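ICChI, a glycosylated chitinase (Ipomoea carnea, PDB 6IDN) has chitinase and lysozyme activity and so probably hydrolyses beta-1,4 linkages in chitin and in bacterial peptidoglycan. Local coordinates at residues D120-D125 with E139-L144; L154-A159 with E169-S174. One frame throughout, in Å; residues are numbered along the deposited sequence.

Overall arrangement
Contacts 1 and 2 are successive strand-to-helix joints of the TIM barrel of a family 18 glycosyl hydrolase. Along the chain, contact 1 (120-125 with 139-144) is complete before the first residue of contact 2 (154-159 with 169-174) is reached, and helix 134-148 of contact 1 runs on into strand 153-156 of contact 2. Their centres lie about 11 Å apart. The two strands, 121-126 and 153-156, are parallel neighbours in the sheet; F124 N to A155 O, at 2.7 Å, is a probable hydrogen bond between them. Each strand packs its apolar outer face on its following helix, while motif residues D123 and D125 lie on the other side of strand 121-126, touched by A155 and A157.

Contact 1: D120-D125 with E139-L144; sequences DGIDFD and EQLWIL
L141 of helix 134-148 reaches strand 121-126 through one methyl group, CD1, which touches both I122 and F124. The contact is wholly apolar and small: the two segments bury 101 Å² between them, and L141 supplies more than half of it. Its CG lies anti to the carbonyl carbon and its CD1 anti to CA (chi2 166°), an extended shape that carries this methyl toward the strand. The closest pair is L141 CD1 with I122 CG1, at 4.0 Å, the two side chains crossing at about a right angle. The ring of F124 comes at L141 from the opposite direction and meets the same methyl edge-on: F124 CZ to L141 CD1 is 4.1 Å, with the methyl near the ring plane. I122 and L141 are also the closest backbone positions, their CA atoms 8.6 Å apart, a gap spanned by side chains.

The backbone of the helix bonds within itself; that of the strand bonds to its two neighbours in the sheet. In the helix, I143 N donates to E139 O at 3.0 Å, an i+4 to i bond that spans L141. In the sheet, I122 bonds to Y153 and A155, and G121 to L76.

Polar side chains lie apart from this interface. The run DGIDFD, with E127 two residues further on, fits the DGxDxDxE signature of family 18 chitinases. D123 OD2 is hydrogen-bonded to Y6 OH and S77 OG, so D123 is tied to the barrel interior while I122 and F124 point out to the helix. D125 OD1 has a weak hydrogen bond to Q182 NE2.

L154 of strand 153-156 also packs on L141, and F176 meets the F124 ring edge-to-face. I122 touches L78 of strand 73-80, and L144 continues the helical layer onto A97 and W101 of helix 90-103.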
loop_
_atom_site.group_PDB
_atom_site.type_symbol
_atom_site.label_atom_id
_atom_site.label_comp_id
_atom_site.label_asym_id
_atom_site.label_seq_id
_atom_site.Cartn_x
_atom_site.Cartn_y
_atom_site.Cartn_z
ATOM N N ASP A 120 -6.279 -6.449 7.620
ATOM C CA ASP A 120 -5.618 -7.643 7.110
ATOM C C ASP A 120 -4.100 -7.561 7.098
ATOM O O ASP A 120 -3.450 -8.601 6.983
ATOM C CB ASP A 120 -6.120 -7.949 5.704
ATOM C CG ASP A 120 -7.547 -8.450 5.708
ATOM O OD1 ASP A 120 -7.823 -9.515 6.310
ATOM O OD2 ASP A 120 -8.406 -7.772 5.129
ATOM N N GLY A 121 -3.513 -6.377 7.225
ATOM C CA GLY A 121 -2.074 -6.280 7.162
ATOM C C GLY A 121 -1.646 -4.833 7.053
ATOM O O GLY A 121 -2.456 -3.907 7.207
ATOM N N ILE A 122 -0.358 -4.674 6.744
ATOM C CA ILE A 122 0.353 -3.409 6.851
ATOM C C ILE A 122 1.073 -3.163 5.539
ATOM O O ILE A 122 1.819 -4.033 5.063
ATOM C CB ILE A 122 1.355 -3.431 8.018
ATOM C CG1 ILE A 122 0.607 -3.726 9.333
ATOM C CG2 ILE A 122 2.136 -2.101 8.081
ATOM C CD1 ILE A 122 -0.440 -2.682 9.701
ATOM N N ASP A 123 0.845 -1.989 4.959
ATOM C CA ASP A 123 1.504 -1.546 3.732
ATOM C C ASP A 123 2.612 -0.570 4.110
ATOM O O ASP A 123 2.381 0.361 4.887
ATOM C CB ASP A 123 0.491 -0.871 2.804
ATOM C CG ASP A 123 1.129 -0.228 1.585
ATOM O OD1 ASP A 123 1.789 -0.955 0.815
ATOM O OD2 ASP A 123 0.926 0.990 1.385
ATOM N N PHE A 124 3.813 -0.780 3.563
ATOM C CA PHE A 124 4.986 0.038 3.897
ATOM C C PHE A 124 5.184 1.052 2.771
ATOM O O PHE A 124 5.841 0.758 1.776
ATOM C CB PHE A 124 6.246 -0.818 4.026
ATOM C CG PHE A 124 6.339 -1.665 5.270
ATOM C CD1 PHE A 124 5.309 -2.514 5.667
ATOM C CD2 PHE A 124 7.520 -1.666 6.005
ATOM C CE1 PHE A 124 5.445 -3.307 6.793
ATOM C CE2 PHE A 124 7.678 -2.473 7.131
ATOM C CZ PHE A 124 6.638 -3.284 7.540
ATOM N N ASP A 125 4.622 2.252 2.933
ATOM C CA ASP A 125 4.775 3.312 1.929
ATOM C C ASP A 125 5.792 4.337 2.423
ATOM O O ASP A 125 5.504 5.506 2.621
ATOM C CB ASP A 125 3.422 3.957 1.613
ATOM C CG ASP A 125 3.475 4.866 0.392
ATOM O OD1 ASP A 125 4.485 4.837 -0.343
ATOM O OD2 ASP A 125 2.512 5.637 0.162
ATOM N N GLU A 139 9.725 -8.163 10.166
ATOM C CA GLU A 139 9.960 -9.428 10.856
ATOM C C GLU A 139 9.139 -9.512 12.139
ATOM O O GLU A 139 8.586 -10.567 12.469
ATOM C CB GLU A 139 11.466 -9.566 11.143
ATOM C CG GLU A 139 12.294 -9.935 9.869
ATOM C CD GLU A 139 13.800 -9.854 10.065
ATOM O OE1 GLU A 139 14.249 -9.224 11.047
ATOM O OE2 GLU A 139 14.551 -10.441 9.251
ATOM N N GLN A 140 9.036 -8.408 12.881
ATOM C CA GLN A 140 8.273 -8.468 14.122
ATOM C C GLN A 140 6.775 -8.580 13.867
ATOM O O GLN A 140 6.079 -9.250 14.639
ATOM C CB GLN A 140 8.587 -7.246 14.985
ATOM C CG GLN A 140 10.045 -7.177 15.436
ATOM C CD GLN A 140 10.419 -8.180 16.527
ATOM O OE1 GLN A 140 11.587 -8.299 16.883
ATOM N NE2 GLN A 140 9.442 -8.899 17.059
ATOM N N LEU A 141 6.272 -7.949 12.802
ATOM C CA LEU A 141 4.871 -8.164 12.416
ATOM C C LEU A 141 4.624 -9.609 11.992
ATOM O O LEU A 141 3.576 -10.188 12.308
ATOM C CB LEU A 141 4.497 -7.221 11.275
ATOM C CG LEU A 141 4.325 -5.764 11.692
ATOM C CD1 LEU A 141 4.290 -4.859 10.463
ATOM C CD2 LEU A 141 3.063 -5.569 12.506
ATOM N N TRP A 142 5.560 -10.202 11.249
ATOM C CA TRP A 142 5.422 -11.600 10.841
ATOM C C TRP A 142 5.309 -12.503 12.061
ATOM O O TRP A 142 4.471 -13.410 12.099
ATOM C CB TRP A 142 6.632 -11.973 9.975
ATOM C CG TRP A 142 6.684 -13.357 9.357
ATOM C CD1 TRP A 142 6.325 -13.706 8.080
ATOM C CD2 TRP A 142 7.221 -14.548 9.956
ATOM N NE1 TRP A 142 6.555 -15.046 7.871
ATOM C CE2 TRP A 142 7.100 -15.587 9.009
ATOM C CE3 TRP A 142 7.747 -14.849 11.218
ATOM C CZ2 TRP A 142 7.524 -16.887 9.272
ATOM C CZ3 TRP A 142 8.173 -16.140 11.472
ATOM C CH2 TRP A 142 8.048 -17.144 10.513
ATOM N N ILE A 143 6.148 -12.260 13.077
ATOM C CA ILE A 143 6.068 -13.043 14.305
ATOM C C ILE A 143 4.717 -12.846 14.985
ATOM O O ILE A 143 4.107 -13.810 15.460
ATOM C CB ILE A 143 7.226 -12.674 15.242
ATOM C CG1 ILE A 143 8.546 -13.150 14.630
ATOM C CG2 ILE A 143 7.018 -13.290 16.617
ATOM C CD1 ILE A 143 9.764 -12.548 15.321
ATOM N N LEU A 144 4.231 -11.602 15.052
ATOM C CA LEU A 144 2.952 -11.356 15.726
ATOM C C LEU A 144 1.814 -12.107 15.045
ATOM O O LEU A 144 0.907 -12.632 15.716
ATOM C CB LEU A 144 2.661 -9.853 15.768
ATOM C CG LEU A 144 3.423 -9.087 16.858
ATOM C CD1 LEU A 144 3.495 -7.604 16.530
ATOM C CD2 LEU A 144 2.761 -9.294 18.235
#

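Contact 2: L154-A159 with E169-S174; sequences LAAAPA and EAINTS. With NAG (2-acetamido-2-deoxy-beta-D-glucopyranose), chain C.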
loop_
_atom_site.group_PDB
_atom_site.type_symbol
_atom_site.label_atom_id
_atom_site.label_comp_id
_atom_site.label_asym_id
_atom_site.label_seq_id
_atom_site.Cartn_x
_atom_site.Cartn_y
_atom_site.Cartn_z
ATOM N N LEU A 154 1.943 -8.459 4.541
ATOM C CA LEU A 154 2.919 -7.383 4.487
ATOM C C LEU A 154 3.030 -6.921 3.046
ATOM O O LEU A 154 3.222 -7.738 2.144
ATOM C CB LEU A 154 4.272 -7.854 5.016
ATOM C CG LEU A 154 4.278 -8.336 6.463
ATOM C CD1 LEU A 154 5.631 -8.944 6.855
ATOM C CD2 LEU A 154 3.927 -7.183 7.382
ATOM N N ALA A 155 2.890 -5.617 2.828
ATOM C CA ALA A 155 2.973 -5.047 1.494
ATOM C C ALA A 155 3.968 -3.898 1.526
ATOM O O ALA A 155 4.126 -3.232 2.550
ATOM C CB ALA A 155 1.589 -4.561 1.001
ATOM N N ALA A 156 4.651 -3.679 0.397
ATOM C CA ALA A 156 5.613 -2.582 0.274
ATOM C C ALA A 156 5.354 -1.794 -0.997
ATOM O O ALA A 156 4.983 -2.367 -2.024
ATOM C CB ALA A 156 7.067 -3.094 0.246
ATOM N N ALA A 157 5.644 -0.486 -0.945
ATOM C CA ALA A 157 5.387 0.432 -2.056
ATOM C C ALA A 157 6.647 1.208 -2.431
ATOM O O ALA A 157 6.703 2.438 -2.292
ATOM C CB ALA A 157 4.243 1.395 -1.704
ATOM N N PRO A 158 7.667 0.524 -2.937
ATOM C CA PRO A 158 8.876 1.235 -3.370
ATOM C C PRO A 158 8.629 2.013 -4.654
ATOM O O PRO A 158 7.721 1.725 -5.425
ATOM C CB PRO A 158 9.881 0.106 -3.611
ATOM C CG PRO A 158 9.007 -1.042 -4.118
ATOM C CD PRO A 158 7.716 -0.911 -3.287
ATOM N N ALA A 159 9.500 2.991 -4.900
ATOM C CA ALA A 159 9.521 3.644 -6.200
ATOM C C ALA A 159 10.295 2.776 -7.188
ATOM O O ALA A 159 10.978 1.820 -6.813
ATOM C CB ALA A 159 10.133 5.040 -6.083
ATOM N N GLU A 169 15.938 -2.924 2.225
ATOM C CA GLU A 169 16.207 -3.881 3.299
ATOM C C GLU A 169 14.943 -4.623 3.695
ATOM O O GLU A 169 14.974 -5.834 3.944
ATOM C CB GLU A 169 16.792 -3.175 4.521
ATOM C CG GLU A 169 18.218 -2.678 4.354
ATOM C CD GLU A 169 18.742 -2.012 5.613
ATOM O OE1 GLU A 169 17.929 -1.727 6.518
ATOM O OE2 GLU A 169 19.966 -1.766 5.715
ATOM N N ALA A 170 13.824 -3.912 3.787
ATOM C CA ALA A 170 12.575 -4.577 4.135
ATOM C C ALA A 170 12.212 -5.603 3.073
ATOM O O ALA A 170 11.889 -6.761 3.385
ATOM C CB ALA A 170 11.466 -3.530 4.305
ATOM N N ILE A 171 12.305 -5.210 1.803
ATOM C CA ILE A 171 11.950 -6.138 0.732
ATOM C C ILE A 171 12.886 -7.335 0.714
ATOM O O ILE A 171 12.462 -8.453 0.415
ATOM C CB ILE A 171 11.914 -5.396 -0.622
ATOM C CG1 ILE A 171 10.666 -4.506 -0.647
ATOM C CG2 ILE A 171 11.865 -6.371 -1.794
ATOM C CD1 ILE A 171 10.681 -3.433 -1.753
ATOM N N ASN A 172 14.162 -7.139 1.066
ATOM C CA ASN A 172 15.143 -8.220 1.049
ATOM C C ASN A 172 14.938 -9.234 2.170
ATOM O O ASN A 172 15.667 -10.237 2.205
ATOM C CB ASN A 172 16.547 -7.614 1.151
ATOM C CG ASN A 172 17.620 -8.433 0.457
ATOM O OD1 ASN A 172 17.384 -9.507 -0.111
ATOM N ND2 ASN A 172 18.830 -7.901 0.485
ATOM N N THR A 173 13.994 -8.994 3.085
ATOM C CA THR A 173 13.660 -10.007 4.084
ATOM C C THR A 173 12.998 -11.220 3.458
ATOM O O THR A 173 12.933 -12.273 4.109
ATOM C CB THR A 173 12.700 -9.480 5.166
ATOM O OG1 THR A 173 11.429 -9.122 4.586
ATOM C CG2 THR A 173 13.293 -8.305 5.955
ATOM N N SER A 174 12.475 -11.077 2.237
ATOM C CA SER A 174 11.706 -12.097 1.528
ATOM C C SER A 174 10.360 -12.377 2.180
ATOM O O SER A 174 9.718 -13.379 1.837
ATOM C CB SER A 174 12.484 -13.412 1.395
ATOM O OG SER A 174 13.805 -13.189 0.920
HETATM C C1 NAG C . 19.957 -8.542 -0.122
HETATM C C2 NAG C . 20.769 -7.563 -0.969
HETATM C C3 NAG C . 22.036 -8.244 -1.501
HETATM C C4 NAG C . 22.802 -8.892 -0.353
HETATM C C5 NAG C . 21.883 -9.820 0.434
HETATM C C6 NAG C . 22.533 -10.424 1.657
HETATM C C7 NAG C . 19.576 -5.760 -2.139
HETATM C C8 NAG C . 18.732 -5.398 -3.326
HETATM N N2 NAG C . 19.956 -7.041 -2.058
HETATM O O3 NAG C . 22.875 -7.287 -2.149
HETATM O O4 NAG C . 23.902 -9.639 -0.863
HETATM O O5 NAG C . 20.764 -9.062 0.912
HETATM O O6 NAG C . 21.628 -11.259 2.369
HETATM O O7 NAG C . 19.919 -4.927 -1.308
#
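This is a buried apolar contact between the end of a barrel strand and the short helix outside it, in which I171 of helix 168-171 packs against A156 and P158. All three residues are buried, and together the segments enclose 107 Å². A156 CB lies 4.0 Å from I171 CG1, at the positions where the backbones come nearest. Further out, I171 CD1 sits against the proline ring, 3.8 Å from P158 CG, with the two side chains roughly perpendicular. The extended ethyl arm of I171 (chi2 165°) lays CG1 nearest the alanine, while CD1, still 4.1 Å from A156 CB, goes on to the proline.

Strand 153-156, helix 168-171 and strand 178-182 form a beta-alpha-beta crossover of the TIM barrel. P158 also touches V179 of the second strand, while A156 packs on F176 just before it.

Beyond I171 the chain makes a type I turn to S174, which has positive phi. A170 O accepts two bonds here, from T173 N at 3.1 Å and from T173 OG1 at 2.7 Å. The second is almost straight in line with the carbonyl (167° at O), and OG1 is hydrogen-bonded to L175 N as well, so this hydroxyl links the residue before the I171-S174 turn to the one after it.

N172, in the N-T-S glycosylation sequon, faces away from the strand. Its ND2 is covalently joined to C1 of a 2-acetamido-2-deoxy-beta-D-glucopyranose, at 1.4 Å, and R168 NH2 hydrogen-bonds to that sugar.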